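Local coordinates for protein arginase (Trypanosoma brucei brucei, PDB 4RHJ) that is of unknown function, an arginase-like protein with the arginase-deacetylase fold that evolved without the binuclear manganese cluster of true arginases, at residues Pro250-Ser258 with Leu293-Thr304. Numbering follows the deposited sequence.
Sequences PAFAPAVDS and LDVYRKDNVGLT
Ala-251 meets Leu-303 through its carbonyl oxygen, with CD2 of the leucine 3.9 Å from that O. The small CB of Ala-253 fits against CG2 of Thr-304, the methyl branch anti to the backbone N. Pro-254, which has no N-H to satisfy, sets its ring among four residues: CG lies 3.4 Å from OD1 of Asp-294 and also touches CB of Val-295, while CD lies on OG1 of Thr-304 and more loosely on CB of Leu-303. In this arginase-deacetylase fold the contact ties the loop after strand 239-244 to the start of helix 303-316.

Ala-255, at the centre of an inverse gamma turn, gives its N-H to Thr-304 OG1 (3.0 Å, a bent 137°), which chi1 of -46° sets beside the threonine's own backbone N. That hydroxyl donates a hydrogen bond to Asp-294 OD1 at 2.5 Å, arriving from above the carboxylate plane, so the threonine serves as both acceptor and donor. The backbone N of Thr-304 in turn reaches the syn lone pairs of both Asp-294 oxygens, a carboxylate probably favoured by the helix dipole. An alanine suits this tight spot, its CB only 3.4 Å from CB of Thr-304. Farther on, the backbone from Val-256 to Asp-257 is covered by Leu-293, whose CD1 comes 3.5 Å from Val-256 C. The subunit interface runs past this loop, with Arg-297 NH1 of the third subunit hydrogen-bonded to Val-256 O.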
loop_
_atom_site.group_PDB
_atom_site.type_symbol
_atom_site.label_atom_id
_atom_site.label_comp_id
_atom_site.label_asym_id
_atom_site.label_seq_id
_atom_site.Cartn_x
_atom_site.Cartn_y
_atom_site.Cartn_z
ATOM N N PRO A 250 3.330 5.976 -3.983
ATOM C CA PRO A 250 2.877 7.056 -3.099
ATOM C C PRO A 250 2.122 6.515 -1.870
ATOM O O PRO A 250 2.052 7.206 -0.845
ATOM C CB PRO A 250 1.958 7.893 -4.001
ATOM C CG PRO A 250 2.385 7.553 -5.402
ATOM C CD PRO A 250 2.832 6.134 -5.364
ATOM N N ALA A 251 1.600 5.298 -1.953
ATOM C CA ALA A 251 0.953 4.672 -0.789
ATOM C C ALA A 251 1.932 4.390 0.360
ATOM O O ALA A 251 1.565 4.516 1.545
ATOM C CB ALA A 251 0.249 3.386 -1.189
ATOM N N PHE A 252 3.163 4.022 0.003
ATOM C CA PHE A 252 4.219 3.715 0.984
ATOM C C PHE A 252 5.107 4.908 1.264
ATOM O O PHE A 252 5.511 5.120 2.411
ATOM C CB PHE A 252 5.078 2.540 0.503
ATOM C CG PHE A 252 4.269 1.348 0.097
ATOM C CD1 PHE A 252 3.675 1.301 -1.149
ATOM C CD2 PHE A 252 4.071 0.302 0.960
ATOM C CE1 PHE A 252 2.908 0.227 -1.545
ATOM C CE2 PHE A 252 3.312 -0.779 0.584
ATOM C CZ PHE A 252 2.727 -0.818 -0.671
ATOM N N ALA A 253 5.389 5.704 0.233
ATOM C CA ALA A 253 6.255 6.875 0.376
ATOM C C ALA A 253 5.654 8.167 -0.218
ATOM O O ALA A 253 6.173 8.716 -1.182
ATOM C CB ALA A 253 7.618 6.590 -0.260
ATOM N N PRO A 254 4.558 8.660 0.373
ATOM C CA PRO A 254 3.888 9.855 -0.148
ATOM C C PRO A 254 4.744 11.126 -0.161
ATOM O O PRO A 254 4.421 12.051 -0.906
ATOM C CB PRO A 254 2.702 10.020 0.806
ATOM C CG PRO A 254 3.028 9.218 1.979
ATOM C CD PRO A 254 3.847 8.093 1.519
ATOM N N ALA A 255 5.833 11.153 0.607
ATOM C CA ALA A 255 6.547 12.400 0.892
ATOM C C ALA A 255 7.557 12.819 -0.166
ATOM O O ALA A 255 8.718 13.069 0.152
ATOM C CB ALA A 255 7.243 12.303 2.226
ATOM N N VAL A 256 7.091 12.934 -1.407
ATOM C CA VAL A 256 7.932 13.336 -2.532
ATOM C C VAL A 256 7.248 14.397 -3.410
ATOM O O VAL A 256 6.030 14.424 -3.491
ATOM C CB VAL A 256 8.308 12.110 -3.404
ATOM C CG1 VAL A 256 9.085 11.089 -2.585
ATOM C CG2 VAL A 256 7.062 11.462 -4.003
ATOM N N ASP A 257 8.048 15.240 -4.075
ATOM C CA ASP A 257 7.587 16.362 -4.919
ATOM C C ASP A 257 6.292 16.122 -5.726
ATOM O O ASP A 257 5.191 16.494 -5.274
ATOM C CB ASP A 257 8.715 16.768 -5.886
ATOM C CG ASP A 257 8.540 18.177 -6.437
ATOM O OD1 ASP A 257 7.836 18.975 -5.785
ATOM O OD2 ASP A 257 9.121 18.495 -7.506
ATOM N N SER A 258 6.429 15.543 -6.917
ATOM C CA SER A 258 5.288 15.126 -7.731
ATOM C C SER A 258 5.245 13.608 -7.706
ATOM O O SER A 258 5.848 12.968 -8.544
ATOM C CB SER A 258 5.381 15.633 -9.183
ATOM O OG SER A 258 5.399 17.045 -9.302
ATOM N N LEU A 293 5.430 16.958 2.960
ATOM C CA LEU A 293 4.641 16.302 1.913
ATOM C C LEU A 293 4.145 14.924 2.342
ATOM O O LEU A 293 3.498 14.225 1.577
ATOM C CB LEU A 293 5.473 16.174 0.630
ATOM C CG LEU A 293 6.259 17.387 0.112
ATOM C CD1 LEU A 293 7.030 17.000 -1.106
ATOM C CD2 LEU A 293 5.351 18.593 -0.209
ATOM N N ASP A 294 4.436 14.554 3.585
ATOM C CA ASP A 294 4.151 13.216 4.086
ATOM C C ASP A 294 2.716 13.040 4.575
ATOM O O ASP A 294 2.027 14.001 4.909
ATOM C CB ASP A 294 5.126 12.868 5.217
ATOM C CG ASP A 294 5.491 11.388 5.247
ATOM O OD1 ASP A 294 4.856 10.582 4.541
ATOM O OD2 ASP A 294 6.418 11.029 5.994
ATOM N N VAL A 295 2.262 11.792 4.613
ATOM C CA VAL A 295 0.985 11.481 5.247
ATOM C C VAL A 295 1.350 11.062 6.659
ATOM O O VAL A 295 2.327 10.331 6.869
ATOM C CB VAL A 295 0.168 10.367 4.506
ATOM C CG1 VAL A 295 -0.928 9.796 5.402
ATOM C CG2 VAL A 295 -0.446 10.886 3.205
ATOM N N TYR A 296 0.599 11.551 7.631
ATOM C CA TYR A 296 0.971 11.321 9.019
ATOM C C TYR A 296 -0.066 10.523 9.787
ATOM O O TYR A 296 -1.254 10.722 9.603
ATOM C CB TYR A 296 1.215 12.653 9.732
ATOM C CG TYR A 296 2.494 13.335 9.330
ATOM C CD1 TYR A 296 3.636 13.200 10.092
ATOM C CD2 TYR A 296 2.567 14.081 8.164
ATOM C CE1 TYR A 296 4.803 13.798 9.727
ATOM C CE2 TYR A 296 3.734 14.702 7.798
ATOM C CZ TYR A 296 4.848 14.549 8.574
ATOM O OH TYR A 296 6.021 15.149 8.198
ATOM N N ARG A 297 0.403 9.635 10.668
ATOM C CA ARG A 297 -0.465 8.944 11.610
ATOM C C ARG A 297 -1.114 9.987 12.534
ATOM O O ARG A 297 -0.868 11.185 12.394
ATOM C CB ARG A 297 0.312 7.903 12.440
ATOM C CG ARG A 297 1.301 7.018 11.688
ATOM C CD ARG A 297 1.609 5.704 12.450
ATOM N NE ARG A 297 2.099 5.897 13.822
ATOM C CZ ARG A 297 2.567 4.926 14.602
ATOM N NH1 ARG A 297 2.616 3.674 14.170
ATOM N NH2 ARG A 297 3.001 5.201 15.827
ATOM N N LYS A 298 -1.925 9.549 13.481
ATOM C CA LYS A 298 -2.604 10.507 14.366
ATOM C C LYS A 298 -1.646 11.015 15.467
ATOM O O LYS A 298 -1.923 12.025 16.131
ATOM C CB LYS A 298 -3.888 9.891 14.963
ATOM C CG LYS A 298 -4.829 10.912 15.614
ATOM C CD LYS A 298 -6.240 10.378 15.769
ATOM C CE LYS A 298 -6.407 9.436 16.945
ATOM N NZ LYS A 298 -6.272 10.086 18.287
ATOM N N ASP A 299 -0.498 10.343 15.602
ATOM C CA ASP A 299 0.563 10.717 16.556
ATOM C C ASP A 299 1.753 11.459 15.920
ATOM O O ASP A 299 2.777 11.654 16.584
ATOM C CB ASP A 299 1.068 9.470 17.288
ATOM C CG ASP A 299 2.019 8.631 16.453
ATOM O OD1 ASP A 299 1.996 8.713 15.214
ATOM O OD2 ASP A 299 2.812 7.877 17.053
ATOM N N ASN A 300 1.592 11.877 14.656
ATOM C CA ASN A 300 2.538 12.713 13.884
ATOM C C ASN A 300 3.733 11.965 13.299
ATOM O O ASN A 300 4.744 12.583 12.995
ATOM C CB ASN A 300 3.103 13.885 14.709
ATOM C CG ASN A 300 2.062 14.551 15.573
ATOM O OD1 ASN A 300 0.872 14.537 15.252
ATOM N ND2 ASN A 300 2.505 15.144 16.679
ATOM N N VAL A 301 3.639 10.653 13.130
ATOM C CA VAL A 301 4.726 9.932 12.452
ATOM C C VAL A 301 4.438 9.851 10.934
ATOM O O VAL A 301 3.303 9.642 10.499
ATOM C CB VAL A 301 4.959 8.521 13.077
ATOM C CG1 VAL A 301 5.968 7.741 12.281
ATOM C CG2 VAL A 301 5.493 8.653 14.482
ATOM N N GLY A 302 5.462 10.099 10.133
ATOM C CA GLY A 302 5.316 10.104 8.692
ATOM C C GLY A 302 5.467 8.705 8.147
ATOM O O GLY A 302 6.411 7.988 8.489
ATOM N N LEU A 303 4.523 8.316 7.302
ATOM C CA LEU A 303 4.603 7.066 6.552
ATOM C C LEU A 303 5.930 6.907 5.793
ATOM O O LEU A 303 6.486 5.825 5.704
ATOM C CB LEU A 303 3.438 6.983 5.571
ATOM C CG LEU A 303 2.316 6.074 6.051
ATOM C CD1 LEU A 303 1.883 6.440 7.474
ATOM C CD2 LEU A 303 1.161 6.130 5.082
ATOM N N THR A 304 6.429 8.003 5.237
ATOM C CA THR A 304 7.654 7.955 4.449
ATOM C C THR A 304 8.870 7.797 5.329
ATOM O O THR A 304 9.870 7.202 4.925
ATOM C CB THR A 304 7.812 9.201 3.619
ATOM O OG1 THR A 304 6.558 9.488 2.989
ATOM C CG2 THR A 304 8.923 9.023 2.568
#